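Local coordinates for periplasmic oligopeptide-binding protein (Burkholderia pseudomallei, PDB 3ZS6) that probably binds oligopeptides in the periplasm and hands them to an ABC transporter for uptake into the cell, at residues Asn29-Leu33 / Ala150-Thr155; Thr63-Lys67 / Val142-Pro146; Glu280-Leu286 / Arg330-Ala334; Tyr431-Val436 / Leu462-Pro468. All coordinates share one frame; numbering follows the deposited sequence.

Contact 1. Residues Asn29-Leu33 / Ala150-Thr155; sequences NTIGL and AMAPLT
Leu-33, Asn-29 and Ala-152 carry this contact, in which one face of helix 26-35 of a periplasmic-binding-protein fold packs against the loop that joins helices 145-148 and 159-165. Leu-33 buries the most surface: its CD2 lies against the loop backbone, 3.4 Å from Ala-150 O and 3.7 Å from Ala-152 N, and reaches the methyl CG2 of Thr-155. The other branch, CD1, leans on the same Ala-150 oxygen, so the fork straddles main-chain atoms more than side chains. One turn earlier in the helix, Asn-29 has CG anti to its carbonyl carbon (chi1 -80°), which turns the amide toward the loop. OD1 faces the start of the 3-10 turn 152-154, while ND2 is engaged by Ser-25 O; with both ends held, the amide flip is fixed. Ala-152 CB points toward the helix, 3.2 Å from Asn-29 OD1 and near Leu-33 CD2. An acidic side chain of the bound peptide also packs on Asn-29, which places the contact beside the ligand. Within the loop, Ala-152 O accepts from both N and OG1 of Thr-155. The bond across is Ala-152 N to Asn-29 OD1, 3.0 Å at 155°, the donor tilted 22° from the carbonyl plane.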
loop_
_atom_site.group_PDB
_atom_site.type_symbol
_atom_site.label_atom_id
_atom_site.label_comp_id
_atom_site.label_asym_id
_atom_site.label_seq_id
_atom_site.Cartn_x
_atom_site.Cartn_y
_atom_site.Cartn_z
ATOM N N ASN A 29 -0.336 -1.768 7.826
ATOM C CA ASN A 29 -1.791 -1.629 7.828
ATOM C C ASN A 29 -2.516 -2.890 8.301
ATOM O O ASN A 29 -3.470 -2.801 9.062
ATOM C CB ASN A 29 -2.309 -1.208 6.449
ATOM C CG ASN A 29 -2.147 0.272 6.205
ATOM O OD1 ASN A 29 -3.068 1.062 6.452
ATOM N ND2 ASN A 29 -0.978 0.663 5.699
ATOM N N THR A 30 -2.062 -4.058 7.850
ATOM C CA THR A 30 -2.700 -5.320 8.250
ATOM C C THR A 30 -2.583 -5.537 9.758
ATOM O O THR A 30 -3.580 -5.785 10.443
ATOM C CB THR A 30 -2.093 -6.533 7.526
ATOM O OG1 THR A 30 -2.231 -6.372 6.105
ATOM C CG2 THR A 30 -2.800 -7.812 7.966
ATOM N N ILE A 31 -1.364 -5.442 10.279
ATOM C CA ILE A 31 -1.160 -5.532 11.725
ATOM C C ILE A 31 -1.851 -4.393 12.500
ATOM O O ILE A 31 -2.571 -4.645 13.458
ATOM C CB ILE A 31 0.328 -5.583 12.080
ATOM C CG1 ILE A 31 0.950 -6.858 11.505
ATOM C CG2 ILE A 31 0.525 -5.548 13.602
ATOM C CD1 ILE A 31 2.455 -6.955 11.701
ATOM N N GLY A 32 -1.643 -3.149 12.074
ATOM C CA GLY A 32 -2.195 -2.000 12.779
ATOM C C GLY A 32 -3.717 -1.955 12.859
ATOM O O GLY A 32 -4.288 -1.426 13.832
ATOM N N LEU A 33 -4.387 -2.500 11.844
ATOM C CA LEU A 33 -5.851 -2.459 11.811
ATOM C C LEU A 33 -6.492 -3.558 12.663
ATOM O O LEU A 33 -7.685 -3.509 12.955
ATOM C CB LEU A 33 -6.376 -2.487 10.375
ATOM C CG LEU A 33 -6.126 -1.214 9.557
ATOM C CD1 LEU A 33 -6.470 -1.441 8.093
ATOM C CD2 LEU A 33 -6.910 -0.005 10.109
ATOM N N ALA A 150 -10.855 4.141 6.694
ATOM C CA ALA A 150 -10.672 2.753 7.117
ATOM C C ALA A 150 -9.198 2.317 7.153
ATOM O O ALA A 150 -8.885 1.215 7.602
ATOM C CB ALA A 150 -11.496 1.801 6.234
ATOM N N MET A 151 -8.286 3.171 6.694
ATOM C CA MET A 151 -6.858 2.846 6.659
ATOM C C MET A 151 -6.146 3.196 7.971
ATOM O O MET A 151 -6.591 4.072 8.710
ATOM C CB MET A 151 -6.181 3.569 5.486
ATOM C CG MET A 151 -6.536 3.007 4.104
ATOM S SD MET A 151 -6.111 1.248 3.905
ATOM C CE MET A 151 -7.662 0.459 4.286
ATOM N N ALA A 152 -5.013 2.549 8.223
ATOM C CA ALA A 152 -4.324 2.697 9.505
ATOM C C ALA A 152 -3.912 4.120 9.890
ATOM O O ALA A 152 -4.047 4.504 11.050
ATOM C CB ALA A 152 -3.139 1.732 9.598
ATOM N N PRO A 153 -3.415 4.912 8.929
ATOM C CA PRO A 153 -2.937 6.221 9.382
ATOM C C PRO A 153 -4.064 7.161 9.828
ATOM O O PRO A 153 -3.759 8.169 10.464
ATOM C CB PRO A 153 -2.209 6.783 8.153
ATOM C CG PRO A 153 -1.869 5.557 7.316
ATOM C CD PRO A 153 -3.066 4.654 7.521
ATOM N N LEU A 154 -5.322 6.854 9.519
ATOM C CA LEU A 154 -6.421 7.701 10.001
ATOM C C LEU A 154 -7.120 7.154 11.255
ATOM O O LEU A 154 -8.103 7.736 11.729
ATOM C CB LEU A 154 -7.429 8.029 8.883
ATOM C CG LEU A 154 -6.838 8.835 7.704
ATOM C CD1 LEU A 154 -7.879 9.094 6.613
ATOM C CD2 LEU A 154 -6.240 10.159 8.178
ATOM N N THR A 155 -6.609 6.052 11.802
ATOM C CA THR A 155 -7.101 5.580 13.097
ATOM C C THR A 155 -6.769 6.571 14.221
ATOM O O THR A 155 -5.837 7.377 14.101
ATOM C CB THR A 155 -6.561 4.185 13.468
ATOM O OG1 THR A 155 -5.128 4.210 13.522
ATOM C CG2 THR A 155 -7.023 3.145 12.447
#

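Contact 2. Residues Thr63-Lys67 / Val142-Pro146; sequences TWIFK and VSYFP
The indole of Trp-64 has the largest share of this contact, packed against the turn that leads into helix 145-148. Over one face come Phe-145 CB, 3.8 Å from the centroid of the five-membered ring, and Pro-146 CD, 3.6 Å from that of the six-membered ring; both are CH-pi contacts. At the edge, Trp-64 NE1 gives a weak, bent hydrogen bond to Val-142 O (3.1 Å, 134°), and a water that accepts weakly from NE1 also accepts from Val-142 N. Trp-64 CZ2 runs close to Ser-143 O at 3.5 Å. The Phe-145 ring, its CG anti to the backbone N (chi1 -174°), swings past the indole with the planes 37° apart; its CD2 lies 4.1 Å from Phe-66 CZ, at the edge of the Phe-66 ring. Trp-64 and Phe-66, two residues apart on strand 63-68 of the five-stranded antiparallel sheet, thus point to the same side, and the type I turn Val-142 to Phe-145 covers that face. Farther out, His-58 stacks on Trp-64, and Trp-56 of strand 48-60 touches Trp-64, Phe-66 and Pro-146. Phe-145 also touches Val-136 of strand 133-137, which pairs with Trp-64 through the backbone.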
loop_
_atom_site.group_PDB
_atom_site.type_symbol
_atom_site.label_atom_id
_atom_site.label_comp_id
_atom_site.label_asym_id
_atom_site.label_seq_id
_atom_site.Cartn_x
_atom_site.Cartn_y
_atom_site.Cartn_z
ATOM N N THR A 63 -18.386 18.244 2.557
ATOM C CA THR A 63 -18.663 18.031 3.977
ATOM C C THR A 63 -19.206 16.638 4.294
ATOM O O THR A 63 -20.211 16.212 3.724
ATOM C CB THR A 63 -19.662 19.070 4.498
ATOM O OG1 THR A 63 -19.143 20.384 4.266
ATOM C CG2 THR A 63 -19.909 18.880 5.994
ATOM N N TRP A 64 -18.535 15.947 5.216
ATOM C CA TRP A 64 -18.994 14.654 5.729
ATOM C C TRP A 64 -19.255 14.717 7.236
ATOM O O TRP A 64 -18.514 15.359 7.982
ATOM C CB TRP A 64 -17.952 13.560 5.452
ATOM C CG TRP A 64 -17.827 13.163 4.007
ATOM C CD1 TRP A 64 -17.045 13.759 3.053
ATOM C CD2 TRP A 64 -18.496 12.075 3.356
ATOM N NE1 TRP A 64 -17.196 13.111 1.849
ATOM C CE2 TRP A 64 -18.076 12.073 2.008
ATOM C CE3 TRP A 64 -19.418 11.107 3.781
ATOM C CZ2 TRP A 64 -18.545 11.142 1.081
ATOM C CZ3 TRP A 64 -19.879 10.179 2.864
ATOM C CH2 TRP A 64 -19.440 10.201 1.527
ATOM N N ILE A 65 -20.308 14.039 7.682
ATOM C CA ILE A 65 -20.611 13.936 9.105
ATOM C C ILE A 65 -20.490 12.474 9.531
ATOM O O ILE A 65 -21.055 11.593 8.888
ATOM C CB ILE A 65 -22.045 14.430 9.417
ATOM C CG1 ILE A 65 -22.194 15.913 9.079
ATOM C CG2 ILE A 65 -22.394 14.195 10.886
ATOM C CD1 ILE A 65 -21.464 16.827 10.027
ATOM N N PHE A 66 -19.744 12.222 10.603
ATOM C CA PHE A 66 -19.622 10.879 11.164
ATOM C C PHE A 66 -20.234 10.858 12.559
ATOM O O PHE A 66 -19.865 11.654 13.427
ATOM C CB PHE A 66 -18.147 10.434 11.236
ATOM C CG PHE A 66 -17.497 10.242 9.885
ATOM C CD1 PHE A 66 -16.928 11.315 9.216
ATOM C CD2 PHE A 66 -17.457 8.992 9.290
ATOM C CE1 PHE A 66 -16.323 11.144 7.980
ATOM C CE2 PHE A 66 -16.855 8.811 8.050
ATOM C CZ PHE A 66 -16.290 9.893 7.393
ATOM N N LYS A 67 -21.181 9.956 12.770
ATOM C CA LYS A 67 -21.788 9.794 14.085
ATOM C C LYS A 67 -21.128 8.621 14.777
ATOM O O LYS A 67 -21.215 7.483 14.311
ATOM C CB LYS A 67 -23.299 9.567 13.971
ATOM C CG LYS A 67 -24.096 10.827 13.690
ATOM C CD LYS A 67 -23.951 11.860 14.811
ATOM C CE LYS A 67 -24.602 11.404 16.115
ATOM N NZ LYS A 67 -23.879 10.262 16.758
ATOM N N VAL A 142 -15.230 14.658 -2.442
ATOM C CA VAL A 142 -14.705 13.298 -2.494
ATOM C C VAL A 142 -15.836 12.332 -2.153
ATOM O O VAL A 142 -16.241 12.223 -0.997
ATOM C CB VAL A 142 -13.544 13.100 -1.488
ATOM C CG1 VAL A 142 -13.004 11.664 -1.549
ATOM C CG2 VAL A 142 -12.436 14.114 -1.739
ATOM N N SER A 143 -16.340 11.625 -3.155
ATOM C CA SER A 143 -17.562 10.844 -2.982
ATOM C C SER A 143 -17.332 9.579 -2.156
ATOM O O SER A 143 -18.271 9.005 -1.617
ATOM C CB SER A 143 -18.159 10.479 -4.343
ATOM O OG SER A 143 -17.316 9.570 -5.034
ATOM N N TYR A 144 -16.076 9.150 -2.074
ATOM C CA TYR A 144 -15.724 7.891 -1.438
ATOM C C TYR A 144 -14.934 8.116 -0.146
ATOM O O TYR A 144 -14.269 7.206 0.359
ATOM C CB TYR A 144 -14.894 7.045 -2.405
ATOM C CG TYR A 144 -13.740 7.808 -3.039
ATOM C CD1 TYR A 144 -12.508 7.898 -2.402
ATOM C CD2 TYR A 144 -13.893 8.443 -4.269
ATOM C CE1 TYR A 144 -11.454 8.594 -2.971
ATOM C CE2 TYR A 144 -12.854 9.143 -4.851
ATOM C CZ TYR A 144 -11.635 9.215 -4.202
ATOM O OH TYR A 144 -10.600 9.913 -4.781
ATOM N N PHE A 145 -15.013 9.325 0.397
ATOM C CA PHE A 145 -14.171 9.669 1.531
ATOM C C PHE A 145 -14.170 8.633 2.660
ATOM O O PHE A 145 -13.134 8.393 3.277
ATOM C CB PHE A 145 -14.475 11.069 2.082
ATOM C CG PHE A 145 -13.511 11.496 3.151
ATOM C CD1 PHE A 145 -12.186 11.770 2.828
ATOM C CD2 PHE A 145 -13.903 11.562 4.481
ATOM C CE1 PHE A 145 -11.272 12.136 3.810
ATOM C CE2 PHE A 145 -12.997 11.928 5.470
ATOM C CZ PHE A 145 -11.668 12.211 5.131
ATOM N N PRO A 146 -15.324 8.010 2.942
ATOM C CA PRO A 146 -15.285 7.062 4.062
ATOM C C PRO A 146 -14.295 5.901 3.875
ATOM O O PRO A 146 -13.781 5.406 4.877
ATOM C CB PRO A 146 -16.738 6.565 4.154
ATOM C CG PRO A 146 -17.551 7.722 3.622
ATOM C CD PRO A 146 -16.702 8.298 2.498
HETATM O O HOH W 1 -16.292 15.475 0.370
#

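Contact 3. Residues Glu280-Leu286 / Arg330-Ala334; sequences EALAMVL and RVDYA
Glu-280 OE2 and Tyr-333 OH share one water. The water donates to Glu-280 OE2 at 2.7 Å and lies 2.8 Å from Tyr-333 OH, in the plane of the tyrosine ring, at its edge. Next to this bridge Met-284 fills the groove between the helices. Its CG stands between the backbone N and carbonyl carbon (chi1 71°), and a bend at chi3 brings the terminal methyl CE to 3.6 Å from Tyr-333 CD1. The sulfur makes an oblique Met-aromatic contact with the same ring. Ala-334 CB is wedged between Met-284 CG (3.5 Å) and Val-285 CG2 (3.6 Å), and it also meets Ala-281 CB. At the far end, where helix 276-285 finishes, NH1 of Arg-330 makes a weak bond to Leu-286 O, which lies at the guanidinium edge. Segments 280-285 and 330-334 run antiparallel (172°), their axes approaching to 8.9 Å, with Ala-281 and Ala-334 facing each other. Around them, Leu-337 of helix 327-340 continues the interface beyond Ala-281 and Met-284, helix 359-376 packs on Val-285, Leu-286 and Val-331, and strand 470-480 touches Ala-283 and Leu-286.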
loop_
_atom_site.group_PDB
_atom_site.type_symbol
_atom_site.label_atom_id
_atom_site.label_comp_id
_atom_site.label_asym_id
_atom_site.label_seq_id
_atom_site.Cartn_x
_atom_site.Cartn_y
_atom_site.Cartn_z
ATOM N N GLU A 280 12.708 5.611 -20.474
ATOM C CA GLU A 280 11.888 4.975 -21.490
ATOM C C GLU A 280 12.593 3.770 -22.117
ATOM O O GLU A 280 11.995 2.703 -22.284
ATOM C CB GLU A 280 11.558 6.005 -22.572
ATOM C CG GLU A 280 10.603 5.524 -23.638
ATOM C CD GLU A 280 10.285 6.614 -24.652
ATOM O OE1 GLU A 280 10.788 7.750 -24.488
ATOM O OE2 GLU A 280 9.526 6.338 -25.600
ATOM N N ALA A 281 13.863 3.943 -22.470
ATOM C CA ALA A 281 14.646 2.843 -23.032
ATOM C C ALA A 281 14.675 1.635 -22.092
ATOM O O ALA A 281 14.500 0.495 -22.521
ATOM C CB ALA A 281 16.062 3.303 -23.330
ATOM N N LEU A 282 14.912 1.889 -20.809
ATOM C CA LEU A 282 14.980 0.814 -19.829
ATOM C C LEU A 282 13.642 0.088 -19.746
ATOM O O LEU A 282 13.594 -1.141 -19.634
ATOM C CB LEU A 282 15.380 1.356 -18.453
ATOM C CG LEU A 282 16.791 1.946 -18.307
ATOM C CD1 LEU A 282 16.972 2.582 -16.927
ATOM C CD2 LEU A 282 17.861 0.881 -18.548
ATOM N N ALA A 283 12.559 0.852 -19.826
ATOM C CA ALA A 283 11.216 0.285 -19.734
ATOM C C ALA A 283 10.836 -0.589 -20.928
ATOM O O ALA A 283 10.250 -1.660 -20.762
ATOM C CB ALA A 283 10.185 1.395 -19.550
ATOM N N MET A 284 11.157 -0.130 -22.130
ATOM C CA MET A 284 10.613 -0.750 -23.332
ATOM C C MET A 284 11.313 -2.048 -23.715
ATOM O O MET A 284 10.787 -2.834 -24.493
ATOM C CB MET A 284 10.626 0.235 -24.512
ATOM C CG MET A 284 11.997 0.548 -25.060
ATOM S SD MET A 284 11.936 1.864 -26.301
ATOM C CE MET A 284 10.649 1.265 -27.390
ATOM N N VAL A 285 12.495 -2.283 -23.160
ATOM C CA VAL A 285 13.237 -3.497 -23.491
ATOM C C VAL A 285 12.832 -4.737 -22.664
ATOM O O VAL A 285 13.011 -5.874 -23.112
ATOM C CB VAL A 285 14.753 -3.238 -23.400
ATOM C CG1 VAL A 285 15.506 -4.515 -23.145
ATOM C CG2 VAL A 285 15.244 -2.542 -24.682
ATOM N N LEU A 286 12.274 -4.522 -21.474
ATOM C CA LEU A 286 11.872 -5.636 -20.611
ATOM C C LEU A 286 10.668 -6.405 -21.168
ATOM O O LEU A 286 9.630 -5.821 -21.470
ATOM C CB LEU A 286 11.548 -5.145 -19.193
ATOM C CG LEU A 286 12.591 -4.338 -18.420
ATOM C CD1 LEU A 286 11.949 -3.729 -17.171
ATOM C CD2 LEU A 286 13.811 -5.181 -18.051
ATOM N N ARG A 330 11.729 -3.053 -30.626
ATOM C CA ARG A 330 11.785 -2.450 -29.299
ATOM C C ARG A 330 13.213 -2.094 -28.939
ATOM O O ARG A 330 13.495 -0.980 -28.505
ATOM C CB ARG A 330 11.245 -3.410 -28.242
ATOM C CG ARG A 330 9.748 -3.478 -28.151
ATOM C CD ARG A 330 9.380 -3.703 -26.701
ATOM N NE ARG A 330 8.231 -4.575 -26.560
ATOM C CZ ARG A 330 7.843 -5.097 -25.405
ATOM N NH1 ARG A 330 8.522 -4.831 -24.293
ATOM N NH2 ARG A 330 6.780 -5.883 -25.368
ATOM N N VAL A 331 14.109 -3.057 -29.129
ATOM C CA VAL A 331 15.508 -2.897 -28.756
ATOM C C VAL A 331 16.219 -1.820 -29.583
ATOM O O VAL A 331 16.945 -0.983 -29.039
ATOM C CB VAL A 331 16.261 -4.238 -28.874
ATOM C CG1 VAL A 331 17.762 -4.013 -28.809
ATOM C CG2 VAL A 331 15.794 -5.205 -27.781
ATOM N N ASP A 332 16.013 -1.847 -30.897
ATOM C CA ASP A 332 16.576 -0.818 -31.778
ATOM C C ASP A 332 16.147 0.583 -31.353
ATOM O O ASP A 332 16.967 1.493 -31.220
ATOM C CB ASP A 332 16.144 -1.058 -33.228
ATOM C CG ASP A 332 16.880 -2.213 -33.873
ATOM O OD1 ASP A 332 18.074 -2.405 -33.557
ATOM O OD2 ASP A 332 16.264 -2.925 -34.698
ATOM N N TYR A 333 14.849 0.762 -31.154
ATOM C CA TYR A 333 14.327 2.053 -30.738
ATOM C C TYR A 333 14.964 2.469 -29.409
ATOM O O TYR A 333 15.376 3.614 -29.239
ATOM C CB TYR A 333 12.804 1.985 -30.629
ATOM C CG TYR A 333 12.113 3.324 -30.492
ATOM C CD1 TYR A 333 12.045 3.967 -29.263
ATOM C CD2 TYR A 333 11.519 3.941 -31.592
ATOM C CE1 TYR A 333 11.415 5.183 -29.128
ATOM C CE2 TYR A 333 10.885 5.165 -31.468
ATOM C CZ TYR A 333 10.837 5.781 -30.230
ATOM O OH TYR A 333 10.208 6.996 -30.080
ATOM N N ALA A 334 15.066 1.530 -28.471
ATOM C CA ALA A 334 15.591 1.849 -27.140
ATOM C C ALA A 334 17.079 2.207 -27.174
ATOM O O ALA A 334 17.519 3.153 -26.510
ATOM C CB ALA A 334 15.324 0.689 -26.156
HETATM O O HOH W 2 9.612 8.068 -27.618
#

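Contact 4. Residues Tyr431-Val436 / Leu462-Pro468; sequences YCNPKV and LAMNDYP
Asp-466 OD2 takes two hydrogen bonds from the loop 431-433. Tyr-431 OH donates to it at 2.6 Å, approaching on the anti side of the carboxylate, 18° out of its plane, while Asn-433 ND2 donates at 3.2 Å (146°) nearly along the C-O direction. The amide of Asn-433 lies nearly coplanar with the carboxylate, whereas the tyrosine ring is turned well out of that plane. Two donors on one oxygen would be expected to favour the charged form of Asp-466. The other end of the Asn-433 amide is occupied as well: OD1 caps helix 434-443, accepting weakly from the backbone N of Lys-435 and of Val-436. Asn-433 CG lies anti to the backbone N (chi1 -173°), which lets one side chain serve both the helix start and the aspartate. On the partner segment, Asp-466 N is satisfied by Ala-463 O and Tyr-467 N by Met-464 O, while Asp-466 O receives Arg-279 NH2 from helix 276-285.

Apolar groups flank the polar cluster. Pro-468 CB sits over a face of the Tyr-431 ring, 3.9 Å from its centroid, and Val-436 CG2 lies 3.9 Å from both Ala-463 CB and Leu-462 CD2, the latter also reaching Lys-435 CG. Next to Tyr-431, Cys-432 forms a disulfide with Cys-422. With an Asn N-cap opening helix 434-443 and the type I turn Met-464 to Tyr-467 following helix 449-464, this is a helical hairpin whose two outer ends are joined by side chains.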
loop_
_atom_site.group_PDB
_atom_site.type_symbol
_atom_site.label_atom_id
_atom_site.label_comp_id
_atom_site.label_asym_id
_atom_site.label_seq_id
_atom_site.Cartn_x
_atom_site.Cartn_y
_atom_site.Cartn_z
ATOM N N TYR A 431 9.155 12.688 -9.114
ATOM C CA TYR A 431 8.606 13.181 -10.369
ATOM C C TYR A 431 7.747 14.398 -10.084
ATOM O O TYR A 431 7.130 14.490 -9.017
ATOM C CB TYR A 431 7.779 12.074 -11.024
ATOM C CG TYR A 431 7.100 12.428 -12.330
ATOM C CD1 TYR A 431 7.823 12.527 -13.513
ATOM C CD2 TYR A 431 5.728 12.622 -12.384
ATOM C CE1 TYR A 431 7.197 12.832 -14.711
ATOM C CE2 TYR A 431 5.093 12.929 -13.576
ATOM C CZ TYR A 431 5.828 13.029 -14.734
ATOM O OH TYR A 431 5.186 13.324 -15.916
ATOM N N CYS A 432 7.722 15.346 -11.015
ATOM C CA CYS A 432 6.827 16.494 -10.892
ATOM C C CYS A 432 6.446 17.059 -12.251
ATOM O O CYS A 432 7.280 17.624 -12.957
ATOM C CB CYS A 432 7.433 17.592 -10.019
ATOM S SG CYS A 432 6.393 19.100 -9.910
ATOM N N ASN A 433 5.179 16.895 -12.609
ATOM C CA ASN A 433 4.656 17.444 -13.850
ATOM C C ASN A 433 3.385 18.233 -13.575
ATOM O O ASN A 433 2.300 17.653 -13.476
ATOM C CB ASN A 433 4.399 16.343 -14.883
ATOM C CG ASN A 433 4.016 16.902 -16.250
ATOM O OD1 ASN A 433 3.363 17.948 -16.353
ATOM N ND2 ASN A 433 4.424 16.207 -17.307
ATOM N N PRO A 434 3.524 19.567 -13.454
ATOM C CA PRO A 434 2.448 20.506 -13.117
ATOM C C PRO A 434 1.222 20.338 -14.010
ATOM O O PRO A 434 0.101 20.521 -13.540
ATOM C CB PRO A 434 3.088 21.880 -13.358
ATOM C CG PRO A 434 4.557 21.644 -13.169
ATOM C CD PRO A 434 4.804 20.258 -13.706
ATOM N N LYS A 435 1.426 20.005 -15.280
ATOM C CA LYS A 435 0.297 19.758 -16.169
ATOM C C LYS A 435 -0.496 18.534 -15.701
ATOM O O LYS A 435 -1.728 18.580 -15.597
ATOM C CB LYS A 435 0.757 19.587 -17.614
ATOM C CG LYS A 435 -0.373 19.304 -18.588
ATOM C CD LYS A 435 -1.438 20.396 -18.547
ATOM C CE LYS A 435 -2.537 20.143 -19.572
ATOM N NZ LYS A 435 -3.585 21.206 -19.558
ATOM N N VAL A 436 0.206 17.443 -15.408
ATOM C CA VAL A 436 -0.462 16.280 -14.838
ATOM C C VAL A 436 -1.255 16.694 -13.598
ATOM O O VAL A 436 -2.437 16.385 -13.480
ATOM C CB VAL A 436 0.528 15.149 -14.471
ATOM C CG1 VAL A 436 -0.172 14.095 -13.625
ATOM C CG2 VAL A 436 1.127 14.529 -15.731
ATOM N N LEU A 462 -0.462 10.927 -19.697
ATOM C CA LEU A 462 0.537 11.979 -19.836
ATOM C C LEU A 462 1.750 11.683 -18.961
ATOM O O LEU A 462 2.897 11.764 -19.416
ATOM C CB LEU A 462 -0.055 13.342 -19.470
ATOM C CG LEU A 462 0.864 14.541 -19.721
ATOM C CD1 LEU A 462 1.293 14.573 -21.183
ATOM C CD2 LEU A 462 0.185 15.858 -19.323
ATOM N N ALA A 463 1.492 11.336 -17.702
ATOM C CA ALA A 463 2.568 10.976 -16.783
ATOM C C ALA A 463 3.371 9.758 -17.252
ATOM O O ALA A 463 4.597 9.759 -17.179
ATOM C CB ALA A 463 2.019 10.734 -15.391
ATOM N N MET A 464 2.686 8.708 -17.703
ATOM C CA MET A 464 3.384 7.466 -18.055
ATOM C C MET A 464 4.243 7.624 -19.318
ATOM O O MET A 464 5.225 6.903 -19.502
ATOM C CB MET A 464 2.408 6.293 -18.208
ATOM C CG MET A 464 1.716 5.865 -16.917
ATOM S SD MET A 464 2.839 5.381 -15.590
ATOM C CE MET A 464 2.976 6.918 -14.677
ATOM N N ASN A 465 3.869 8.560 -20.188
ATOM C CA ASN A 465 4.695 8.871 -21.351
ATOM C C ASN A 465 6.043 9.452 -20.941
ATOM O O ASN A 465 6.983 9.493 -21.736
ATOM C CB ASN A 465 3.964 9.807 -22.314
ATOM C CG ASN A 465 2.938 9.080 -23.162
ATOM O OD1 ASN A 465 3.234 8.048 -23.768
ATOM N ND2 ASN A 465 1.723 9.606 -23.202
ATOM N N ASP A 466 6.139 9.880 -19.685
ATOM C CA ASP A 466 7.406 10.346 -19.125
ATOM C C ASP A 466 8.199 9.218 -18.447
ATOM O O ASP A 466 9.348 9.407 -18.062
ATOM C CB ASP A 466 7.163 11.501 -18.142
ATOM C CG ASP A 466 6.828 12.821 -18.849
ATOM O OD1 ASP A 466 7.039 12.916 -20.079
ATOM O OD2 ASP A 466 6.365 13.765 -18.176
ATOM N N TYR A 467 7.580 8.045 -18.306
ATOM C CA TYR A 467 8.232 6.888 -17.669
ATOM C C TYR A 467 8.969 7.238 -16.377
ATOM O O TYR A 467 10.142 6.913 -16.212
ATOM C CB TYR A 467 9.154 6.176 -18.671
ATOM C CG TYR A 467 8.374 5.728 -19.877
ATOM C CD1 TYR A 467 7.698 4.524 -19.867
ATOM C CD2 TYR A 467 8.244 6.550 -20.995
ATOM C CE1 TYR A 467 6.945 4.122 -20.944
ATOM C CE2 TYR A 467 7.497 6.153 -22.085
ATOM C CZ TYR A 467 6.849 4.934 -22.050
ATOM O OH TYR A 467 6.095 4.514 -23.119
ATOM N N PRO A 468 8.269 7.907 -15.449
ATOM C CA PRO A 468 8.856 8.268 -14.156
ATOM C C PRO A 468 9.269 7.043 -13.340
ATOM O O PRO A 468 10.157 7.158 -12.492
ATOM C CB PRO A 468 7.727 9.039 -13.454
ATOM C CG PRO A 468 6.459 8.591 -14.150
ATOM C CD PRO A 468 6.880 8.385 -15.584
#

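How the contacts relate
Contacts 1 and 2 form one neighbourhood, contacts 3 and 4 another. Contact 2 is nested inside the loop closed by contact 1: residues 142-146 run straight on, through helix 145-148, into 150-155, and the two centres lie 18 Å apart. Contacts 3 and 4 follow in series along the chain, also with centres 18 Å apart, and they touch: Tyr-467 CE2 lies 3.5 Å from Glu-280 CG, and its CD1 is 4.0 Å from Ala-283 CB. Contact 3 has its centre 39 Å from that of contact 1 and 44 Å from that of contact 2. Contact 4 is nearer, its centre 30 Å from both and its nearest atoms about 14 Å from contact 2. Of the four, contact 1 reaches the bound peptide, through Asn-29.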